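Local coordinates for protein alpha-L-rhamnosidase (Aspergillus terreus, PDB 6GSZ) that probably hydrolyses terminal non-reducing alpha-L-rhamnose residues in alpha-L-rhamnosides, as a calcium-binding glycoside hydrolase, at residues K252-P257 against L273-W278. Residues are numbered along the deposited sequence; the frame is centred on the assembly and turned at random.
Sequences KSSTGP and LEQKGW. With ACT (acetate ion), chain B.
Leu273 opens the loop segment against Pro257, in the short link between strand 258-262 and strand 252-254, the latter outermost in a five-stranded antiparallel beta sheet within the N-terminal rhamnosidase domain. The leucine CB lies 3.9 Å from Pro257 CA, while its carbonyl O comes within 3.8 Å of Pro257 CD. Glu274 follows, crossing the pyrrolidine ring at about a right angle: its CG sits 3.9 Å from Pro257 CG, beyond CG the extended chain leads away from the proline, and OE2 is hydrogen-bonded to Tyr269 OH. Gln275 reaches toward Ser254 and Thr255. With CG anti to its carbonyl carbon (chi1 -64°) and an extended chain beyond, its amide is carried to Thr255, NE2 lying 3.2 Å from Thr255 O at a poor bonding angle and 3.4 Å from Ser254 OG; OE1 pairs with Trp288 NE1. A type II beta turn from Gln275 to Trp278 then reverses the loop, closed by Trp278 N to Gln275 O. Across from the glutamine amide, Ser254 OG donates to Thr255 O at 2.7 Å, meeting one of the oxygen's in-plane lone pairs at a C=O...OG angle of 131°. An acetate ion, probably from the crystallisation liquor, accepts the Thr255 backbone N-H on O, and Thr255 OG1 donates to its OXT at 2.7 Å.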
loop_
_atom_site.group_PDB
_atom_site.type_symbol
_atom_site.label_atom_id
_atom_site.label_comp_id
_atom_site.label_asym_id
_atom_site.label_seq_id
_atom_site.Cartn_x
_atom_site.Cartn_y
_atom_site.Cartn_z
ATOM N N LYS A 252 30.916 -10.755 -16.375
ATOM C CA LYS A 252 31.936 -10.598 -15.336
ATOM C C LYS A 252 31.348 -9.885 -14.132
ATOM O O LYS A 252 30.282 -9.255 -14.220
ATOM C CB LYS A 252 33.139 -9.819 -15.844
ATOM C CG LYS A 252 33.891 -10.509 -16.986
ATOM C CD LYS A 252 35.256 -9.875 -17.208
ATOM C CE LYS A 252 35.961 -10.322 -18.451
ATOM N NZ LYS A 252 37.314 -9.734 -18.417
ATOM N N SER A 253 31.993 -10.017 -12.986
ATOM C CA SER A 253 31.469 -9.505 -11.724
ATOM C C SER A 253 32.582 -8.939 -10.844
ATOM O O SER A 253 33.778 -9.280 -10.960
ATOM C CB SER A 253 30.726 -10.599 -10.962
ATOM O OG SER A 253 31.605 -11.662 -10.632
ATOM N N SER A 254 32.222 -8.058 -9.938
ATOM C CA SER A 254 33.171 -7.438 -8.978
ATOM C C SER A 254 32.381 -6.800 -7.852
ATOM O O SER A 254 31.253 -6.340 -8.067
ATOM C CB SER A 254 33.954 -6.354 -9.673
ATOM O OG SER A 254 34.867 -5.728 -8.806
ATOM N N THR A 255 32.964 -6.667 -6.671
ATOM C CA THR A 255 32.491 -5.738 -5.710
ATOM C C THR A 255 32.739 -4.314 -6.197
ATOM O O THR A 255 33.517 -4.076 -7.128
ATOM C CB THR A 255 33.153 -5.952 -4.349
ATOM O OG1 THR A 255 34.566 -5.792 -4.535
ATOM C CG2 THR A 255 32.784 -7.289 -3.760
ATOM N N GLY A 256 32.070 -3.365 -5.539
ATOM C CA GLY A 256 32.214 -1.974 -5.866
ATOM C C GLY A 256 32.176 -1.099 -4.621
ATOM O O GLY A 256 32.505 -1.558 -3.530
ATOM N N PRO A 257 31.770 0.181 -4.747
ATOM C CA PRO A 257 31.827 1.073 -3.603
ATOM C C PRO A 257 30.875 0.730 -2.457
ATOM O O PRO A 257 31.097 1.182 -1.318
ATOM C CB PRO A 257 31.515 2.453 -4.199
ATOM C CG PRO A 257 30.653 2.123 -5.434
ATOM C CD PRO A 257 31.263 0.833 -5.960
ATOM N N LEU A 273 36.145 3.503 -3.822
ATOM C CA LEU A 273 36.106 2.239 -4.565
ATOM C C LEU A 273 35.212 2.306 -5.808
ATOM O O LEU A 273 35.012 1.278 -6.427
ATOM C CB LEU A 273 35.696 1.111 -3.612
ATOM C CG LEU A 273 36.659 0.858 -2.464
ATOM C CD1 LEU A 273 36.154 -0.221 -1.520
ATOM C CD2 LEU A 273 38.035 0.489 -3.014
ATOM N N GLU A 274 34.760 3.498 -6.211
ATOM C CA GLU A 274 34.029 3.640 -7.446
ATOM C C GLU A 274 34.942 3.285 -8.613
ATOM O O GLU A 274 36.110 3.702 -8.642
ATOM C CB GLU A 274 33.507 5.069 -7.615
ATOM C CG GLU A 274 32.352 5.388 -6.687
ATOM C CD GLU A 274 31.975 6.857 -6.539
ATOM O OE1 GLU A 274 32.645 7.736 -7.132
ATOM O OE2 GLU A 274 31.052 7.133 -5.765
ATOM N N GLN A 275 34.413 2.529 -9.564
ATOM C CA GLN A 275 35.106 2.190 -10.811
ATOM C C GLN A 275 34.429 2.904 -11.979
ATOM O O GLN A 275 33.510 2.379 -12.597
ATOM C CB GLN A 275 35.092 0.678 -11.006
ATOM C CG GLN A 275 35.857 -0.089 -9.920
ATOM C CD GLN A 275 35.761 -1.575 -10.190
ATOM O OE1 GLN A 275 36.232 -2.003 -11.223
ATOM N NE2 GLN A 275 35.087 -2.336 -9.321
ATOM N N LYS A 276 34.847 4.136 -12.239
ATOM C CA LYS A 276 34.194 4.943 -13.245
ATOM C C LYS A 276 34.274 4.225 -14.606
ATOM O O LYS A 276 35.300 3.690 -14.983
ATOM C CB LYS A 276 34.773 6.360 -13.279
ATOM C CG LYS A 276 33.985 7.274 -14.207
ATOM C CD LYS A 276 34.034 8.755 -13.894
ATOM C CE LYS A 276 32.912 9.494 -14.610
ATOM N NZ LYS A 276 33.068 10.971 -14.577
ATOM N N GLY A 277 33.152 4.174 -15.317
ATOM C CA GLY A 277 33.080 3.570 -16.634
ATOM C C GLY A 277 32.665 2.100 -16.637
ATOM O O GLY A 277 32.613 1.505 -17.701
ATOM N N TRP A 278 32.366 1.496 -15.476
ATOM C CA TRP A 278 32.082 0.073 -15.458
ATOM C C TRP A 278 30.836 -0.303 -16.262
ATOM O O TRP A 278 30.691 -1.473 -16.614
ATOM C CB TRP A 278 32.034 -0.449 -14.017
ATOM C CG TRP A 278 30.806 -0.067 -13.259
ATOM C CD1 TRP A 278 30.605 1.087 -12.560
ATOM C CD2 TRP A 278 29.628 -0.856 -13.089
ATOM N NE1 TRP A 278 29.364 1.082 -11.976
ATOM C CE2 TRP A 278 28.765 -0.110 -12.262
ATOM C CE3 TRP A 278 29.240 -2.127 -13.503
ATOM C CZ2 TRP A 278 27.525 -0.586 -11.861
ATOM C CZ3 TRP A 278 28.031 -2.620 -13.059
ATOM C CH2 TRP A 278 27.174 -1.845 -12.286
HETATM C C ACT B . 35.969 -8.727 -5.344
HETATM O O ACT B . 35.259 -8.591 -6.433
HETATM O OXT ACT B . 36.376 -7.763 -4.606
HETATM C CH3 ACT B . 36.236 -10.004 -4.702
#